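Local coordinates for protein genome packaging NTPase B204 (Sulfolobus turreted icosahedral virus 2, PDB 4KFU) that probably hydrolyses ATP as a P-loop ATPase of the FtsK-HerA superfamily to power packaging of viral DNA into the capsid, at residues A151-L165 / V180-N194. Sequence-based numbering, arbitrary orientation.
With ACP (phosphomethylphosphonic acid adenylate ester), chain F; ACP (phosphomethylphosphonic acid adenylate ester), chain E.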
loop_
_atom_site.group_PDB
_atom_site.type_symbol
_atom_site.label_atom_id
_atom_site.label_comp_id
_atom_site.label_asym_id
_atom_site.label_seq_id
_atom_site.Cartn_x
_atom_site.Cartn_y
_atom_site.Cartn_z
ATOM N N ALA A 151 -0.485 -4.118 -10.102
ATOM C CA ALA A 151 0.198 -4.628 -8.912
ATOM C C ALA A 151 1.122 -5.804 -9.253
ATOM O O ALA A 151 0.940 -6.471 -10.282
ATOM C CB ALA A 151 -0.828 -5.036 -7.864
ATOM N N ASP A 152 2.114 -6.053 -8.398
ATOM C CA ASP A 152 2.934 -7.262 -8.509
ATOM C C ASP A 152 2.452 -8.312 -7.522
ATOM O O ASP A 152 2.526 -9.515 -7.784
ATOM C CB ASP A 152 4.401 -6.951 -8.235
ATOM C CG ASP A 152 4.973 -5.965 -9.219
ATOM O OD1 ASP A 152 5.277 -6.384 -10.360
ATOM O OD2 ASP A 152 5.097 -4.771 -8.860
ATOM N N LEU A 153 1.961 -7.838 -6.381
ATOM C CA LEU A 153 1.468 -8.699 -5.310
ATOM C C LEU A 153 0.165 -8.139 -4.775
ATOM O O LEU A 153 0.060 -6.943 -4.490
ATOM C CB LEU A 153 2.476 -8.770 -4.165
ATOM C CG LEU A 153 3.756 -9.579 -4.393
ATOM C CD1 LEU A 153 4.570 -9.655 -3.111
ATOM C CD2 LEU A 153 3.437 -10.980 -4.895
ATOM N N ILE A 154 -0.841 -8.992 -4.635
ATOM C CA ILE A 154 -2.094 -8.567 -4.017
ATOM C C ILE A 154 -2.381 -9.481 -2.834
ATOM O O ILE A 154 -2.443 -10.708 -2.982
ATOM C CB ILE A 154 -3.274 -8.579 -5.008
ATOM C CG1 ILE A 154 -2.937 -7.748 -6.251
ATOM C CG2 ILE A 154 -4.523 -8.039 -4.357
ATOM C CD1 ILE A 154 -3.952 -7.925 -7.399
ATOM N N ILE A 155 -2.539 -8.876 -1.660
ATOM C CA ILE A 155 -2.787 -9.630 -0.438
ATOM C C ILE A 155 -4.225 -9.394 0.012
ATOM O O ILE A 155 -4.685 -8.251 0.058
ATOM C CB ILE A 155 -1.783 -9.244 0.675
ATOM C CG1 ILE A 155 -0.369 -9.691 0.279
ATOM C CG2 ILE A 155 -2.199 -9.844 2.013
ATOM C CD1 ILE A 155 0.700 -9.376 1.291
ATOM N N MET A 156 -4.946 -10.476 0.315
ATOM C CA MET A 156 -6.355 -10.358 0.687
ATOM C C MET A 156 -6.697 -11.136 1.950
ATOM O O MET A 156 -6.245 -12.277 2.127
ATOM C CB MET A 156 -7.243 -10.835 -0.475
ATOM C CG MET A 156 -7.221 -9.893 -1.670
ATOM S SD MET A 156 -7.872 -10.637 -3.179
ATOM C CE MET A 156 -6.537 -11.692 -3.637
ATOM N N PHE A 157 -7.486 -10.515 2.829
ATOM C CA PHE A 157 -8.027 -11.206 4.013
ATOM C C PHE A 157 -9.458 -11.648 3.712
ATOM O O PHE A 157 -9.978 -11.379 2.633
ATOM C CB PHE A 157 -7.996 -10.297 5.248
ATOM C CG PHE A 157 -6.599 -9.976 5.729
ATOM C CD1 PHE A 157 -6.059 -10.627 6.830
ATOM C CD2 PHE A 157 -5.814 -9.043 5.061
ATOM C CE1 PHE A 157 -4.755 -10.340 7.281
ATOM C CE2 PHE A 157 -4.501 -8.744 5.509
ATOM C CZ PHE A 157 -3.978 -9.405 6.614
ATOM N N TYR A 158 -10.095 -12.298 4.678
ATOM C CA TYR A 158 -11.414 -12.890 4.488
ATOM C C TYR A 158 -12.461 -11.949 3.893
ATOM O O TYR A 158 -12.615 -10.813 4.345
ATOM C CB TYR A 158 -11.945 -13.446 5.827
ATOM C CG TYR A 158 -13.438 -13.694 5.800
ATOM C CD1 TYR A 158 -13.955 -14.882 5.277
ATOM C CD2 TYR A 158 -14.337 -12.745 6.285
ATOM C CE1 TYR A 158 -15.333 -15.113 5.226
ATOM C CE2 TYR A 158 -15.723 -12.969 6.244
ATOM C CZ TYR A 158 -16.208 -14.150 5.716
ATOM O OH TYR A 158 -17.575 -14.367 5.665
ATOM N N THR A 159 -13.190 -12.433 2.892
ATOM C CA THR A 159 -14.460 -11.819 2.527
ATOM C C THR A 159 -15.388 -12.787 1.804
ATOM O O THR A 159 -14.929 -13.690 1.106
ATOM C CB THR A 159 -14.271 -10.548 1.661
ATOM O OG1 THR A 159 -15.549 -9.932 1.467
ATOM C CG2 THR A 159 -13.662 -10.899 0.306
ATOM N N ARG A 160 -16.693 -12.609 1.995
ATOM C CA ARG A 160 -17.695 -13.299 1.174
ATOM C C ARG A 160 -18.701 -12.312 0.611
ATOM O O ARG A 160 -19.765 -12.706 0.146
ATOM C CB ARG A 160 -18.415 -14.394 1.971
ATOM C CG ARG A 160 -17.520 -15.560 2.305
ATOM C CD ARG A 160 -18.272 -16.674 2.986
ATOM N NE ARG A 160 -17.351 -17.747 3.336
ATOM C CZ ARG A 160 -17.720 -18.990 3.618
ATOM N NH1 ARG A 160 -19.003 -19.325 3.588
ATOM N NH2 ARG A 160 -16.802 -19.892 3.936
ATOM N N GLU A 161 -18.359 -11.024 0.637
ATOM C CA GLU A 161 -19.258 -10.008 0.091
ATOM C C GLU A 161 -19.306 -10.123 -1.441
ATOM O O GLU A 161 -18.274 -10.030 -2.100
ATOM C CB GLU A 161 -18.813 -8.618 0.544
ATOM C CG GLU A 161 -19.894 -7.553 0.462
ATOM C CD GLU A 161 -20.057 -6.983 -0.937
ATOM O OE1 GLU A 161 -19.046 -6.912 -1.673
ATOM O OE2 GLU A 161 -21.196 -6.614 -1.309
ATOM N N PRO A 162 -20.510 -10.348 -2.008
ATOM C CA PRO A 162 -20.686 -10.692 -3.426
ATOM C C PRO A 162 -20.062 -9.691 -4.397
ATOM O O PRO A 162 -19.450 -10.124 -5.370
ATOM C CB PRO A 162 -22.213 -10.724 -3.596
ATOM C CG PRO A 162 -22.726 -11.051 -2.246
ATOM C CD PRO A 162 -21.793 -10.365 -1.277
ATOM N N ASN A 163 -20.191 -8.391 -4.149
ATOM C CA ASN A 163 -19.547 -7.419 -5.038
ATOM C C ASN A 163 -18.023 -7.506 -4.973
ATOM O O ASN A 163 -17.330 -7.358 -5.986
ATOM C CB ASN A 163 -20.015 -5.980 -4.774
ATOM C CG ASN A 163 -19.746 -5.055 -5.969
ATOM O OD1 ASN A 163 -19.783 -5.495 -7.130
ATOM N ND2 ASN A 163 -19.471 -3.778 -5.694
ATOM N N GLU A 164 -17.495 -7.753 -3.778
ATOM C CA GLU A 164 -16.063 -7.952 -3.639
ATOM C C GLU A 164 -15.596 -9.181 -4.395
ATOM O O GLU A 164 -14.575 -9.138 -5.056
ATOM C CB GLU A 164 -15.667 -8.095 -2.168
ATOM C CG GLU A 164 -15.636 -6.794 -1.403
ATOM C CD GLU A 164 -14.765 -6.878 -0.138
ATOM O OE1 GLU A 164 -15.310 -7.246 0.919
ATOM O OE2 GLU A 164 -13.541 -6.577 -0.199
ATOM N N LEU A 165 -16.322 -10.292 -4.261
ATOM C CA LEU A 165 -15.950 -11.531 -4.941
ATOM C C LEU A 165 -15.965 -11.350 -6.463
ATOM O O LEU A 165 -15.123 -11.898 -7.175
ATOM C CB LEU A 165 -16.894 -12.669 -4.519
ATOM C CG LEU A 165 -16.843 -13.033 -3.034
ATOM C CD1 LEU A 165 -17.833 -14.153 -2.680
ATOM C CD2 LEU A 165 -15.410 -13.417 -2.662
ATOM N N VAL A 180 -10.593 -16.799 -0.975
ATOM C CA VAL A 180 -10.705 -15.735 0.025
ATOM C C VAL A 180 -11.872 -15.994 0.992
ATOM O O VAL A 180 -11.872 -15.512 2.147
ATOM C CB VAL A 180 -10.827 -14.347 -0.664
ATOM C CG1 VAL A 180 -12.238 -14.122 -1.210
ATOM C CG2 VAL A 180 -10.456 -13.247 0.289
ATOM N N LYS A 181 -12.835 -16.801 0.533
ATOM C CA LYS A 181 -14.082 -17.036 1.263
ATOM C C LYS A 181 -13.899 -17.868 2.527
ATOM O O LYS A 181 -14.726 -17.818 3.438
ATOM C CB LYS A 181 -15.108 -17.743 0.360
ATOM C CG LYS A 181 -15.464 -16.979 -0.905
ATOM C CD LYS A 181 -16.513 -17.729 -1.726
ATOM C CE LYS A 181 -17.861 -17.724 -1.022
ATOM N NZ LYS A 181 -18.961 -18.281 -1.873
ATOM N N THR A 182 -12.814 -18.629 2.590
ATOM C CA THR A 182 -12.624 -19.559 3.697
ATOM C C THR A 182 -11.463 -19.198 4.630
ATOM O O THR A 182 -11.101 -19.976 5.522
ATOM C CB THR A 182 -12.457 -21.001 3.168
ATOM O OG1 THR A 182 -11.422 -21.023 2.178
ATOM C CG2 THR A 182 -13.771 -21.491 2.539
ATOM N N LEU A 183 -10.886 -18.014 4.448
ATOM C CA LEU A 183 -9.755 -17.616 5.293
ATOM C C LEU A 183 -10.187 -17.392 6.739
ATOM O O LEU A 183 -11.187 -16.707 7.003
ATOM C CB LEU A 183 -9.133 -16.325 4.769
ATOM C CG LEU A 183 -8.559 -16.354 3.357
ATOM C CD1 LEU A 183 -8.328 -14.923 2.867
ATOM C CD2 LEU A 183 -7.265 -17.159 3.353
ATOM N N LYS A 184 -9.418 -17.939 7.677
ATOM C CA LYS A 184 -9.688 -17.718 9.091
ATOM C C LYS A 184 -9.047 -16.417 9.581
ATOM O O LYS A 184 -8.372 -15.719 8.815
ATOM C CB LYS A 184 -9.220 -18.919 9.928
ATOM C CG LYS A 184 -10.063 -20.165 9.694
ATOM C CD LYS A 184 -11.547 -19.798 9.577
ATOM C CE LYS A 184 -12.409 -21.006 9.204
ATOM N NZ LYS A 184 -13.786 -20.596 8.780
ATOM N N GLN A 185 -9.286 -16.068 10.839
ATOM C CA GLN A 185 -8.826 -14.771 11.360
ATOM C C GLN A 185 -7.316 -14.586 11.218
ATOM O O GLN A 185 -6.529 -15.471 11.584
ATOM C CB GLN A 185 -9.245 -14.569 12.819
ATOM C CG GLN A 185 -8.985 -13.142 13.314
ATOM C CD GLN A 185 -9.625 -12.834 14.657
ATOM O OE1 GLN A 185 -9.612 -13.659 15.575
ATOM N NE2 GLN A 185 -10.196 -11.643 14.774
ATOM N N TYR A 186 -6.932 -13.440 10.652
ATOM C CA TYR A 186 -5.525 -13.074 10.451
ATOM C C TYR A 186 -4.784 -13.917 9.410
ATOM O O TYR A 186 -3.615 -13.639 9.119
ATOM C CB TYR A 186 -4.760 -13.069 11.772
ATOM C CG TYR A 186 -5.437 -12.276 12.857
ATOM C CD1 TYR A 186 -5.983 -11.024 12.599
ATOM C CD2 TYR A 186 -5.543 -12.784 14.142
ATOM C CE1 TYR A 186 -6.612 -10.293 13.602
ATOM C CE2 TYR A 186 -6.166 -12.056 15.153
ATOM C CZ TYR A 186 -6.695 -10.813 14.872
ATOM O OH TYR A 186 -7.319 -10.084 15.857
ATOM N N HIS A 187 -5.459 -14.915 8.831
ATOM C CA HIS A 187 -4.905 -15.639 7.689
ATOM C C HIS A 187 -5.062 -14.756 6.461
ATOM O O HIS A 187 -6.005 -13.971 6.373
ATOM C CB HIS A 187 -5.647 -16.965 7.452
ATOM C CG HIS A 187 -5.394 -18.002 8.502
ATOM N ND1 HIS A 187 -5.711 -17.811 9.830
ATOM C CD2 HIS A 187 -4.859 -19.240 8.416
ATOM C CE1 HIS A 187 -5.379 -18.890 10.520
ATOM N NE2 HIS A 187 -4.858 -19.776 9.673
ATOM N N PHE A 188 -4.145 -14.867 5.510
ATOM C CA PHE A 188 -4.277 -14.092 4.275
ATOM C C PHE A 188 -3.836 -14.843 3.024
ATOM O O PHE A 188 -3.008 -15.756 3.074
ATOM C CB PHE A 188 -3.555 -12.737 4.381
ATOM C CG PHE A 188 -2.102 -12.830 4.784
ATOM C CD1 PHE A 188 -1.734 -12.956 6.120
ATOM C CD2 PHE A 188 -1.096 -12.741 3.824
ATOM C CE1 PHE A 188 -0.382 -13.025 6.489
ATOM C CE2 PHE A 188 0.252 -12.801 4.183
ATOM C CZ PHE A 188 0.614 -12.939 5.514
ATOM N N LEU A 189 -4.396 -14.426 1.898
ATOM C CA LEU A 189 -4.039 -14.975 0.599
ATOM C C LEU A 189 -3.077 -14.021 -0.122
ATOM O O LEU A 189 -3.280 -12.811 -0.146
ATOM C CB LEU A 189 -5.323 -15.174 -0.222
ATOM C CG LEU A 189 -5.312 -15.751 -1.624
ATOM C CD1 LEU A 189 -6.642 -16.433 -1.859
ATOM C CD2 LEU A 189 -5.098 -14.680 -2.677
ATOM N N ILE A 190 -2.028 -14.578 -0.707
ATOM C CA ILE A 190 -1.073 -13.790 -1.465
ATOM C C ILE A 190 -1.139 -14.210 -2.923
ATOM O O ILE A 190 -0.787 -15.341 -3.254
ATOM C CB ILE A 190 0.359 -14.039 -0.971
ATOM C CG1 ILE A 190 0.473 -13.720 0.520
ATOM C CG2 ILE A 190 1.355 -13.231 -1.794
ATOM C CD1 ILE A 190 1.748 -14.255 1.153
ATOM N N TYR A 191 -1.603 -13.303 -3.779
ATOM C CA TYR A 191 -1.633 -13.527 -5.218
ATOM C C TYR A 191 -0.477 -12.810 -5.890
ATOM O O TYR A 191 -0.337 -11.585 -5.773
ATOM C CB TYR A 191 -2.948 -13.027 -5.822
ATOM C CG TYR A 191 -3.076 -13.273 -7.309
ATOM C CD1 TYR A 191 -3.212 -14.563 -7.815
ATOM C CD2 TYR A 191 -3.074 -12.218 -8.204
ATOM C CE1 TYR A 191 -3.334 -14.789 -9.190
ATOM C CE2 TYR A 191 -3.195 -12.430 -9.570
ATOM C CZ TYR A 191 -3.326 -13.717 -10.056
ATOM O OH TYR A 191 -3.447 -13.924 -11.416
ATOM N N ASP A 192 0.344 -13.584 -6.591
ATOM C CA ASP A 192 1.412 -13.038 -7.407
ATOM C C ASP A 192 0.826 -12.739 -8.774
ATOM O O ASP A 192 0.439 -13.645 -9.510
ATOM C CB ASP A 192 2.569 -14.033 -7.501
ATOM C CG ASP A 192 3.806 -13.438 -8.149
ATOM O OD1 ASP A 192 3.683 -12.751 -9.193
ATOM O OD2 ASP A 192 4.905 -13.663 -7.604
ATOM N N VAL A 193 0.737 -11.458 -9.100
ATOM C CA VAL A 193 0.100 -11.034 -10.333
ATOM C C VAL A 193 0.892 -11.508 -11.550
ATOM O O VAL A 193 0.327 -11.809 -12.600
ATOM C CB VAL A 193 -0.032 -9.500 -10.368
ATOM C CG1 VAL A 193 -0.651 -9.022 -11.680
ATOM C CG2 VAL A 193 -0.854 -9.013 -9.182
ATOM N N ASN A 194 2.210 -11.577 -11.406
ATOM C CA ASN A 194 3.070 -11.855 -12.551
ATOM C C ASN A 194 3.098 -13.345 -12.887
ATOM O O ASN A 194 3.012 -13.732 -14.054
ATOM C CB ASN A 194 4.475 -11.302 -12.305
ATOM C CG ASN A 194 4.500 -9.775 -12.252
ATOM O OD1 ASN A 194 3.960 -9.107 -13.136
ATOM N ND2 ASN A 194 5.111 -9.221 -11.205
HETATM P PA ACP F . -14.252 -21.676 13.260
HETATM O O1A ACP F . -14.164 -21.676 11.751
HETATM O O2A ACP F . -15.201 -22.638 13.944
HETATM O O3A ACP F . -12.775 -21.892 13.881
HETATM O "O5'" ACP F . -14.619 -20.175 13.727
HETATM C "C5'" ACP F . -14.975 -19.874 15.078
HETATM C "C4'" ACP F . -15.147 -18.367 15.192
HETATM O "O4'" ACP F . -14.119 -17.693 14.441
HETATM C "C3'" ACP F . -16.480 -17.916 14.608
HETATM O "O3'" ACP F . -17.094 -17.001 15.522
HETATM C "C2'" ACP F . -16.118 -17.118 13.380
HETATM O "O2'" ACP F . -17.038 -16.042 13.213
HETATM C "C1'" ACP F . -14.715 -16.627 13.698
HETATM N N9 ACP F . -13.984 -16.366 12.442
HETATM C C8 ACP F . -13.860 -17.233 11.417
HETATM N N7 ACP F . -13.147 -16.688 10.400
HETATM C C5 ACP F . -12.816 -15.438 10.778
HETATM C C6 ACP F . -12.065 -14.318 10.181
HETATM N N6 ACP F . -11.528 -14.451 8.942
HETATM N N1 ACP F . -11.945 -13.175 10.907
HETATM C C2 ACP F . -12.487 -13.047 12.138
HETATM N N3 ACP F . -13.180 -14.033 12.744
HETATM C C4 ACP F . -13.375 -15.225 12.122
HETATM P PG ACP E . -8.065 -0.040 10.895
HETATM O O1G ACP E . -9.336 -0.018 9.917
HETATM O O2G ACP E . -6.798 0.498 10.072
HETATM O O3G ACP E . -8.327 0.818 12.080
HETATM P PB ACP E . -6.831 -2.732 10.293
HETATM O O1B ACP E . -5.555 -1.954 9.703
HETATM O O2B ACP E . -7.727 -3.209 9.225
HETATM C C3B ACP E . -7.776 -1.732 11.476
HETATM P PA ACP E . -5.000 -3.947 12.086
HETATM O O1A ACP E . -4.924 -2.563 12.689
HETATM O O2A ACP E . -3.842 -4.512 11.291
HETATM O O3A ACP E . -6.289 -4.023 11.111
HETATM O "O5'" ACP E . -5.280 -5.013 13.258
HETATM C "C5'" ACP E . -6.341 -4.901 14.205
HETATM C "C4'" ACP E . -5.982 -5.763 15.422
HETATM O "O4'" ACP E . -5.923 -7.166 15.132
HETATM C "C3'" ACP E . -4.617 -5.388 15.980
HETATM O "O3'" ACP E . -4.778 -4.594 17.162
HETATM C "C2'" ACP E . -3.953 -6.690 16.359
HETATM O "O2'" ACP E . -3.931 -6.730 17.781
HETATM C "C1'" ACP E . -4.842 -7.805 15.826
HETATM N N9 ACP E . -4.019 -8.601 14.879
HETATM C C8 ACP E . -3.850 -8.333 13.569
HETATM N N7 ACP E . -3.036 -9.250 12.979
HETATM C C5 ACP E . -2.657 -10.123 13.929
HETATM C C6 ACP E . -1.805 -11.334 13.988
HETATM N N6 ACP E . -1.158 -11.812 12.901
HETATM N N1 ACP E . -1.678 -11.948 15.186
HETATM C C2 ACP E . -2.305 -11.491 16.288
HETATM N N3 ACP E . -3.096 -10.402 16.306
HETATM C C4 ACP E . -3.309 -9.687 15.176
HETATM O O HOH W 1 -8.608 -13.430 7.005
#
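M156 and L189 form a hydrogen-bonded antiparallel pair where strands 153-156 and 188-192 meet in the mixed sheet of this P-loop ATPase. The two strand axes run nearly antiparallel, at 163°, and I154 and Y191 form the second such pair; L189 N to M156 O, at 2.8 Å, is nearly straight. Strand 153-156 also bonds to strand 6-10 on its other edge, so the pairing marks the switch from the parallel core to its antiparallel extension.

I155 and F188 lie alongside each other toward helix 17-31, where both touch L20. With CG between the backbone N and the carbonyl carbon (chi1 54°), the F188 ring is held beside I155, and its CD2 comes 3.6 Å from I155 CG2. F188 CB stands over the centre of the F157 ring, 3.9 Å from the centroid and 10° off the normal, a CH-pi contact. M156 and L189 turn to the other face, toward A176 of helix 174-179; there M156 CE and L189 CD2 pack tightly at 3.5 Å.

Past the strands, R160 can be followed outward. CB leads to CG, which lies 3.8 Å from K181 CB; CD then passes K181 O and CE, the chain staying extended to NE. The guanidinium presents NE (2.6 Å) and NH2 (3.0 Å) together, edge-on, to K181 O, which lies almost in its plane. Both donors approach from one face of the carbonyl. NH2 also packs against T182 CG2 and bonds a citrate, probably from the crystallisation liquor.

Two AMPPCP molecules border the type II turn from K184 to H187, which leads into strand 188-192. Y186 lays one ring face on the adenine of the P-loop nucleotide, with Q185 CG over the opposite face; the other nucleotide's N6 donates to L183 O at 3.0 Å.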